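Local coordinates for AcrH (Aeromonas hydrophila, PDB 3WXX), which probably serves as the type III secretion chaperone that binds the translocator protein AopB, at residues A[71-83]-A[96-109]. The protein carries 1 engineered substitution. Numbering follows the deposited sequence.
Sequences QALGQFRLAIDSY and FPFHAAECLLQLGE. Engineered in segment 96-109: His99 (natural residue Arg).
Glu102 OE1 takes two hydrogen bonds, from Gln71 NE2 at 2.8 Å and from the engineered His99 through ND1 at 3.1 Å. The donors arrive from opposite faces of the carboxylate, so Gln71 and His99 hold this oxygen between them. The site lies at one flank of an antiparallel helix pair, 76-89 against 95-106, in an all-helical chain consistent with the tetratricopeptide-like fold of this chaperone class; the axes of 76-83 and 96-106 cross at -157°. Gln71 comes from the end of the preceding helix, 60-72. With CG anti to the backbone N (chi1 -172°) and the chain extended beyond it, its amide reaches both later helices: while NE2 serves Glu102, OE1 accepts the hydroxyl of Tyr83 in the carbonyl plane, OH to OE1 2.8 Å. That pairing fixes which way round the amide sits.

Under the amide, Cys103 plugs a hole formed by Gln71, Phe76, Ala79 and Ile80. Its sulfur lies at the ring edges of both Phe76 and Tyr83, a double sulfur-aromatic contact. Tyr83 is itself a knob, set among Phe96, His99, Ala100 and Cys103. The Phe76 ring, meanwhile, receives Gln106 CB almost squarely over its centre, a CH-pi contact 4.0 Å from CB to the centroid. On the side nearer Arg77, Ile80 CD1 meets Leu104 CD2 and the CD1 methyl of Leu107.

Both segments also meet the separate AopB chain, whose Trp123 packs on Ala100 and whose Ser125 OG is hydrogen-bonded to Asp81 OD1. At the far end, the Schellman turn at Gly108 leads to Glu109, which Arg77 meets from the other helix, its chain bent at chi2 and chi3 so that Leu107 CD1 lies over one face of the guanidinium. Arg77 grips Glu109 end-on in a nearly coplanar salt bridge, NH1 to OE1 2.9 Å and NH2 to OE2 2.7 Å.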
ATOM      1  N   GLN A  71       5.681  12.189  -0.668  1.00 46.28           N
ATOM      2  CA  GLN A  71       5.871  13.305   0.245  1.00 44.15           C
ATOM      3  C   GLN A  71       6.737  14.374  -0.425  1.00 47.04           C
ATOM      4  O   GLN A  71       6.364  15.544  -0.486  1.00 60.87           O
ATOM      5  CB  GLN A  71       6.532  12.809   1.533  1.00 48.73           C
ATOM      6  CG  GLN A  71       6.643  13.804   2.691  1.00 45.67           C
ATOM      7  CD  GLN A  71       7.146  13.151   3.984  1.00 51.80           C
ATOM      8  OE1 GLN A  71       7.242  11.917   4.105  1.00 52.73           O
ATOM      9  NE2 GLN A  71       7.439  13.973   4.967  1.00 54.78           N
ATOM     10  N   ALA A  72       7.874  13.987  -0.976  1.00 40.43           N
ATOM     11  CA  ALA A  72       8.700  14.936  -1.699  1.00 46.51           C
ATOM     12  C   ALA A  72       7.948  15.693  -2.794  1.00 47.62           C
ATOM     13  O   ALA A  72       8.197  16.869  -2.964  1.00 55.60           O
ATOM     14  CB  ALA A  72       9.901  14.242  -2.328  1.00 51.76           C
ATOM     15  N   LEU A  73       7.024  15.050  -3.506  1.00 45.64           N
ATOM     16  CA  LEU A  73       6.183  15.752  -4.487  1.00 46.06           C
ATOM     17  C   LEU A  73       5.045  16.544  -3.829  1.00 47.77           C
ATOM     18  O   LEU A  73       4.157  17.047  -4.531  1.00 52.44           O
ATOM     19  CB  LEU A  73       5.527  14.786  -5.468  1.00 41.68           C
ATOM     20  CG  LEU A  73       6.466  13.874  -6.204  1.00 39.30           C
ATOM     21  CD1 LEU A  73       5.743  12.697  -6.843  1.00 39.05           C
ATOM     22  CD2 LEU A  73       7.220  14.663  -7.226  1.00 39.00           C
ATOM     23  N   GLY A  74       5.033  16.680  -2.515  1.00 43.84           N
ATOM     24  CA  GLY A  74       3.934  17.407  -1.882  1.00 48.26           C
ATOM     25  C   GLY A  74       2.597  16.682  -1.862  1.00 46.93           C
ATOM     26  O   GLY A  74       1.639  17.221  -1.365  1.00 51.63           O
ATOM     27  N   GLN A  75       2.551  15.447  -2.336  1.00 49.26           N
ATOM     28  CA  GLN A  75       1.358  14.623  -2.266  1.00 51.83           C
ATOM     29  C   GLN A  75       1.179  13.961  -0.886  1.00 51.00           C
ATOM     30  O   GLN A  75       1.282  12.741  -0.739  1.00 52.12           O
ATOM     31  CB  GLN A  75       1.439  13.574  -3.388  1.00 56.56           C
ATOM     32  CG  GLN A  75       1.127  14.154  -4.750  1.00 60.81           C
ATOM     33  CD  GLN A  75      -0.315  14.667  -4.848  1.00 74.95           C
ATOM     34  OE1 GLN A  75      -1.221  14.198  -4.140  1.00 86.59           O
ATOM     35  NE2 GLN A  75      -0.546  15.602  -5.756  1.00 84.64           N
ATOM     36  N   PHE A  76       0.892  14.763   0.125  1.00 51.42           N
ATOM     37  CA  PHE A  76       0.925  14.296   1.529  1.00 56.90           C
ATOM     38  C   PHE A  76      -0.110  13.253   1.897  1.00 55.77           C
ATOM     39  O   PHE A  76       0.150  12.351   2.693  1.00 60.86           O
ATOM     40  CB  PHE A  76       0.794  15.487   2.495  1.00 62.85           C
ATOM     41  CG  PHE A  76       1.855  16.540   2.284  1.00 67.59           C
ATOM     42  CD1 PHE A  76       3.186  16.261   2.545  1.00 59.50           C
ATOM     43  CD2 PHE A  76       1.519  17.797   1.812  1.00 68.59           C
ATOM     44  CE1 PHE A  76       4.157  17.206   2.327  1.00 62.76           C
ATOM     45  CE2 PHE A  76       2.491  18.752   1.598  1.00 66.25           C
ATOM     46  CZ  PHE A  76       3.807  18.455   1.854  1.00 69.07           C
ATOM     47  N   ARG A  77      -1.295  13.398   1.341  1.00 57.43           N
ATOM     48  CA  ARG A  77      -2.406  12.521   1.662  1.00 55.12           C
ATOM     49  C   ARG A  77      -2.114  11.112   1.146  1.00 50.24           C
ATOM     50  O   ARG A  77      -2.354  10.115   1.827  1.00 48.28           O
ATOM     51  CB  ARG A  77      -3.677  13.076   1.008  1.00 55.42           C
ATOM     52  CG  ARG A  77      -5.003  12.582   1.488  1.00 58.91           C
ATOM     53  CD  ARG A  77      -5.197  12.694   2.993  1.00 70.16           C
ATOM     54  NE  ARG A  77      -5.872  13.936   3.336  1.00 68.89           N
ATOM     55  CZ  ARG A  77      -6.175  14.294   4.583  1.00 70.26           C
ATOM     56  NH1 ARG A  77      -5.839  13.505   5.609  1.00 72.15           N
ATOM     57  NH2 ARG A  77      -6.800  15.450   4.802  1.00 69.21           N
ATOM     58  N   LEU A  78      -1.644  11.048  -0.097  1.00 50.46           N
ATOM     59  CA  LEU A  78      -1.328   9.787  -0.752  1.00 49.20           C
ATOM     60  C   LEU A  78      -0.123   9.120  -0.114  1.00 46.67           C
ATOM     61  O   LEU A  78      -0.019   7.910  -0.100  1.00 43.26           O
ATOM     62  CB  LEU A  78      -1.042  10.014  -2.235  1.00 49.93           C
ATOM     63  CG  LEU A  78      -2.171  10.536  -3.149  1.00 54.84           C
ATOM     64  CD1 LEU A  78      -1.852  10.309  -4.625  1.00 52.20           C
ATOM     65  CD2 LEU A  78      -3.524   9.920  -2.815  1.00 49.14           C
ATOM     66  N   ALA A  79       0.789   9.927   0.416  1.00 46.20           N
ATOM     67  CA  ALA A  79       1.939   9.414   1.141  1.00 43.61           C
ATOM     68  C   ALA A  79       1.531   8.731   2.439  1.00 40.68           C
ATOM     69  O   ALA A  79       2.035   7.650   2.769  1.00 44.73           O
ATOM     70  CB  ALA A  79       2.898  10.546   1.417  1.00 45.57           C
ATOM     71  N   ILE A  80       0.598   9.347   3.177  1.00 41.71           N
ATOM     72  CA  ILE A  80       0.053   8.729   4.409  1.00 36.69           C
ATOM     73  C   ILE A  80      -0.548   7.380   4.137  1.00 37.51           C
ATOM     74  O   ILE A  80      -0.365   6.449   4.907  1.00 41.55           O
ATOM     75  CB  ILE A  80      -0.999   9.597   5.061  1.00 35.98           C
ATOM     76  CG1 ILE A  80      -0.369  10.888   5.586  1.00 39.97           C
ATOM     77  CG2 ILE A  80      -1.617   8.885   6.224  1.00 34.19           C
ATOM     78  CD1 ILE A  80      -1.276  12.093   5.583  1.00 41.19           C
ATOM     79  N   ASP A  81      -1.225   7.251   3.000  1.00 42.59           N
ATOM     80  CA  ASP A  81      -1.810   5.959   2.595  1.00 39.25           C
ATOM     81  C   ASP A  81      -0.717   4.898   2.453  1.00 36.04           C
ATOM     82  O   ASP A  81      -0.871   3.808   2.903  1.00 37.46           O
ATOM     83  CB  ASP A  81      -2.517   6.068   1.235  1.00 41.41           C
ATOM     84  CG  ASP A  81      -3.780   6.898   1.256  1.00 44.94           C
ATOM     85  OD1 ASP A  81      -4.469   7.053   2.303  1.00 44.78           O
ATOM     86  OD2 ASP A  81      -4.095   7.368   0.146  1.00 51.99           O
ATOM     87  N   SER A  82       0.382   5.223   1.787  1.00 35.67           N
ATOM     88  CA  SER A  82       1.498   4.283   1.597  1.00 38.40           C
ATOM     89  C   SER A  82       2.282   3.989   2.903  1.00 36.58           C
ATOM     90  O   SER A  82       2.621   2.840   3.211  1.00 35.30           O
ATOM     91  CB  SER A  82       2.475   4.842   0.558  1.00 38.30           C
ATOM     92  OG  SER A  82       3.326   3.793   0.159  1.00 44.63           O
ATOM     93  N   TYR A  83       2.532   5.032   3.681  1.00 34.15           N
ATOM     94  CA  TYR A  83       3.126   4.852   4.983  1.00 35.38           C
ATOM     95  C   TYR A  83       2.226   3.992   5.907  1.00 36.94           C
ATOM     96  O   TYR A  83       2.729   3.115   6.652  1.00 38.52           O
ATOM     97  CB  TYR A  83       3.399   6.212   5.625  1.00 34.11           C
ATOM     98  CG  TYR A  83       4.448   7.032   4.955  1.00 31.20           C
ATOM     99  CD1 TYR A  83       5.518   6.438   4.295  1.00 31.53           C
ATOM    100  CD2 TYR A  83       4.407   8.410   5.018  1.00 33.52           C
ATOM    101  CE1 TYR A  83       6.520   7.203   3.694  1.00 32.36           C
ATOM    102  CE2 TYR A  83       5.400   9.184   4.413  1.00 37.65           C
ATOM    103  CZ  TYR A  83       6.462   8.563   3.758  1.00 34.36           C
ATOM    104  OH  TYR A  83       7.458   9.292   3.172  1.00 34.86           O
ATOM    105  N   PHE A  96       7.593   4.846   9.504  1.00 39.66           N
ATOM    106  CA  PHE A  96       6.265   4.951   8.961  1.00 39.19           C
ATOM    107  C   PHE A  96       5.410   5.969   9.716  1.00 42.46           C
ATOM    108  O   PHE A  96       4.991   6.940   9.114  1.00 47.65           O
ATOM    109  CB  PHE A  96       5.596   3.568   8.841  1.00 40.38           C
ATOM    110  CG  PHE A  96       6.193   2.698   7.761  1.00 39.46           C
ATOM    111  CD1 PHE A  96       6.134   3.089   6.428  1.00 38.76           C
ATOM    112  CD2 PHE A  96       6.833   1.516   8.068  1.00 39.39           C
ATOM    113  CE1 PHE A  96       6.714   2.307   5.434  1.00 38.48           C
ATOM    114  CE2 PHE A  96       7.395   0.722   7.084  1.00 37.17           C
ATOM    115  CZ  PHE A  96       7.329   1.120   5.760  1.00 37.71           C
ATOM    116  N   PRO A  97       5.148   5.775  11.026  1.00 45.40           N
ATOM    117  CA  PRO A  97       4.356   6.793  11.740  1.00 45.60           C
ATOM    118  C   PRO A  97       5.004   8.172  11.754  1.00 45.02           C
ATOM    119  O   PRO A  97       4.312   9.238  11.799  1.00 41.61           O
ATOM    120  CB  PRO A  97       4.267   6.255  13.175  1.00 49.22           C
ATOM    121  CG  PRO A  97       5.287   5.177  13.260  1.00 49.59           C
ATOM    122  CD  PRO A  97       5.473   4.628  11.876  1.00 45.90           C
ATOM    123  N   PHE A  98       6.329   8.175  11.714  1.00 45.00           N
ATOM    124  CA  PHE A  98       7.058   9.448  11.780  1.00 47.03           C
ATOM    125  C   PHE A  98       6.755  10.250  10.515  1.00 39.71           C
ATOM    126  O   PHE A  98       6.202  11.331  10.589  1.00 38.82           O
ATOM    127  CB  PHE A  98       8.571   9.240  11.991  1.00 43.91           C
ATOM    128  CG  PHE A  98       9.332  10.519  12.039  1.00 43.43           C
ATOM    129  CD1 PHE A  98       9.395  11.256  13.213  1.00 49.32           C
ATOM    130  CD2 PHE A  98       9.952  11.017  10.903  1.00 44.77           C
ATOM    131  CE1 PHE A  98      10.094  12.450  13.273  1.00 43.60           C
ATOM    132  CE2 PHE A  98      10.637  12.218  10.946  1.00 42.59           C
ATOM    133  CZ  PHE A  98      10.694  12.938  12.135  1.00 41.59           C
ATOM    134  N   HIS A  99       7.059   9.702   9.361  1.00 38.75           N
ATOM    135  CA  HIS A  99       6.881  10.494   8.141  1.00 46.26           C
ATOM    136  C   HIS A  99       5.415  10.711   7.804  1.00 40.38           C
ATOM    137  O   HIS A  99       5.051  11.693   7.185  1.00 39.87           O
ATOM    138  CB  HIS A  99       7.646   9.874   6.976  1.00 45.51           C
ATOM    139  CG  HIS A  99       9.118   9.835   7.206  1.00 41.20           C
ATOM    140  ND1 HIS A  99       9.853  10.974   7.415  1.00 43.00           N
ATOM    141  CD2 HIS A  99       9.993   8.807   7.259  1.00 40.86           C
ATOM    142  CE1 HIS A  99      11.130  10.659   7.546  1.00 43.15           C
ATOM    143  NE2 HIS A  99      11.239   9.350   7.466  1.00 45.60           N
ATOM    144  N   ALA A 100       4.574   9.807   8.247  1.00 41.88           N
ATOM    145  CA  ALA A 100       3.139  10.049   8.124  1.00 49.17           C
ATOM    146  C   ALA A 100       2.717  11.226   8.974  1.00 43.73           C
ATOM    147  O   ALA A 100       1.838  11.966   8.589  1.00 50.68           O
ATOM    148  CB  ALA A 100       2.324   8.798   8.486  1.00 49.96           C
ATOM    149  N   ALA A 101       3.289  11.349  10.163  1.00 45.88           N
ATOM    150  CA  ALA A 101       2.977  12.476  11.047  1.00 48.48           C
ATOM    151  C   ALA A 101       3.390  13.799  10.408  1.00 43.39           C
ATOM    152  O   ALA A 101       2.664  14.765  10.468  1.00 47.10           O
ATOM    153  CB  ALA A 101       3.653  12.293  12.408  1.00 50.30           C
ATOM    154  N   GLU A 102       4.576  13.835   9.816  1.00 44.52           N
ATOM    155  CA  GLU A 102       5.060  15.021   9.133  1.00 42.49           C
ATOM    156  C   GLU A 102       4.061  15.426   8.104  1.00 42.38           C
ATOM    157  O   GLU A 102       3.679  16.583   8.027  1.00 47.88           O
ATOM    158  CB  GLU A 102       6.372  14.768   8.412  1.00 42.91           C
ATOM    159  CG  GLU A 102       7.570  14.501   9.305  1.00 46.27           C
ATOM    160  CD  GLU A 102       8.864  14.414   8.503  1.00 47.94           C
ATOM    161  OE1 GLU A 102       8.828  13.881   7.363  1.00 42.81           O
ATOM    162  OE2 GLU A 102       9.923  14.854   9.029  1.00 48.45           O
ATOM    163  N   CYS A 103       3.635  14.456   7.314  1.00 44.06           N
ATOM    164  CA  CYS A 103       2.618  14.674   6.298  1.00 42.92           C
ATOM    165  C   CYS A 103       1.322  15.187   6.918  1.00 42.52           C
ATOM    166  O   CYS A 103       0.754  16.179   6.464  1.00 51.19           O
ATOM    167  CB  CYS A 103       2.392  13.383   5.519  1.00 42.10           C
ATOM    168  SG  CYS A 103       3.782  12.957   4.435  1.00 40.00           S
ATOM    169  N   LEU A 104       0.870  14.553   7.987  1.00 42.93           N
ATOM    170  CA  LEU A 104      -0.359  15.006   8.696  1.00 44.41           C
ATOM    171  C   LEU A 104      -0.284  16.431   9.194  1.00 48.52           C
ATOM    172  O   LEU A 104      -1.216  17.190   9.025  1.00 54.14           O
ATOM    173  CB  LEU A 104      -0.703  14.071   9.828  1.00 40.63           C
ATOM    174  CG  LEU A 104      -1.231  12.717   9.315  1.00 41.99           C
ATOM    175  CD1 LEU A 104      -1.388  11.733  10.454  1.00 44.64           C
ATOM    176  CD2 LEU A 104      -2.563  12.872   8.592  1.00 42.21           C
ATOM    177  N   LEU A 105       0.876  16.818   9.714  1.00 56.27           N
ATOM    178  CA  LEU A 105       1.106  18.176  10.214  1.00 51.15           C
ATOM    179  C   LEU A 105       1.020  19.192   9.106  1.00 49.99           C
ATOM    180  O   LEU A 105       0.506  20.270   9.313  1.00 51.77           O
ATOM    181  CB  LEU A 105       2.490  18.286  10.900  1.00 51.26           C
ATOM    182  CG  LEU A 105       2.903  19.685  11.414  1.00 45.11           C
ATOM    183  CD1 LEU A 105       1.900  20.216  12.431  1.00 43.60           C
ATOM    184  CD2 LEU A 105       4.278  19.599  12.013  1.00 38.42           C
ATOM    185  N   GLN A 106       1.576  18.866   7.946  1.00 56.54           N
ATOM    186  CA  GLN A 106       1.493  19.738   6.798  1.00 61.30           C
ATOM    187  C   GLN A 106       0.050  19.953   6.368  1.00 63.45           C
ATOM    188  O   GLN A 106      -0.250  20.966   5.764  1.00 71.03           O
ATOM    189  CB  GLN A 106       2.299  19.176   5.628  1.00 65.56           C
ATOM    190  CG  GLN A 106       3.790  19.292   5.861  1.00 70.35           C
ATOM    191  CD  GLN A 106       4.270  20.727   5.878  1.00 75.79           C
ATOM    192  OE1 GLN A 106       4.876  21.136   6.855  1.00 77.55           O
ATOM    193  NE2 GLN A 106       3.976  21.508   4.829  1.00 81.22           N
ATOM    194  N   LEU A 107      -0.839  19.002   6.647  1.00 62.31           N
ATOM    195  CA  LEU A 107      -2.255  19.160   6.270  1.00 61.80           C
ATOM    196  C   LEU A 107      -3.104  19.731   7.403  1.00 59.61           C
ATOM    197  O   LEU A 107      -4.310  19.901   7.247  1.00 69.81           O
ATOM    198  CB  LEU A 107      -2.853  17.815   5.859  1.00 55.51           C
ATOM    199  CG  LEU A 107      -2.314  17.154   4.615  1.00 54.17           C
ATOM    200  CD1 LEU A 107      -2.828  15.740   4.544  1.00 54.01           C
ATOM    201  CD2 LEU A 107      -2.715  17.926   3.372  1.00 55.57           C
ATOM    202  N   GLY A 108      -2.493  19.992   8.547  1.00 50.84           N
ATOM    203  CA  GLY A 108      -3.209  20.557   9.655  1.00 50.47           C
ATOM    204  C   GLY A 108      -3.890  19.517  10.512  1.00 50.95           C
ATOM    205  O   GLY A 108      -4.579  19.867  11.458  1.00 52.86           O
ATOM    206  N   GLU A 109      -3.694  18.237  10.216  1.00 54.37           N
ATOM    207  CA  GLU A 109      -4.321  17.209  11.030  1.00 56.34           C
ATOM    208  C   GLU A 109      -3.488  16.885  12.263  1.00 49.01           C
ATOM    209  O   GLU A 109      -2.742  15.915  12.307  1.00 47.20           O
ATOM    210  CB  GLU A 109      -4.693  15.988  10.194  1.00 60.59           C
ATOM    211  CG  GLU A 109      -6.124  16.077   9.724  1.00 71.46           C
ATOM    212  CD  GLU A 109      -6.350  15.385   8.403  1.00 80.03           C
ATOM    213  OE1 GLU A 109      -6.270  14.125   8.364  1.00 77.73           O
ATOM    214  OE2 GLU A 109      -6.609  16.115   7.420  1.00 74.44           O
TER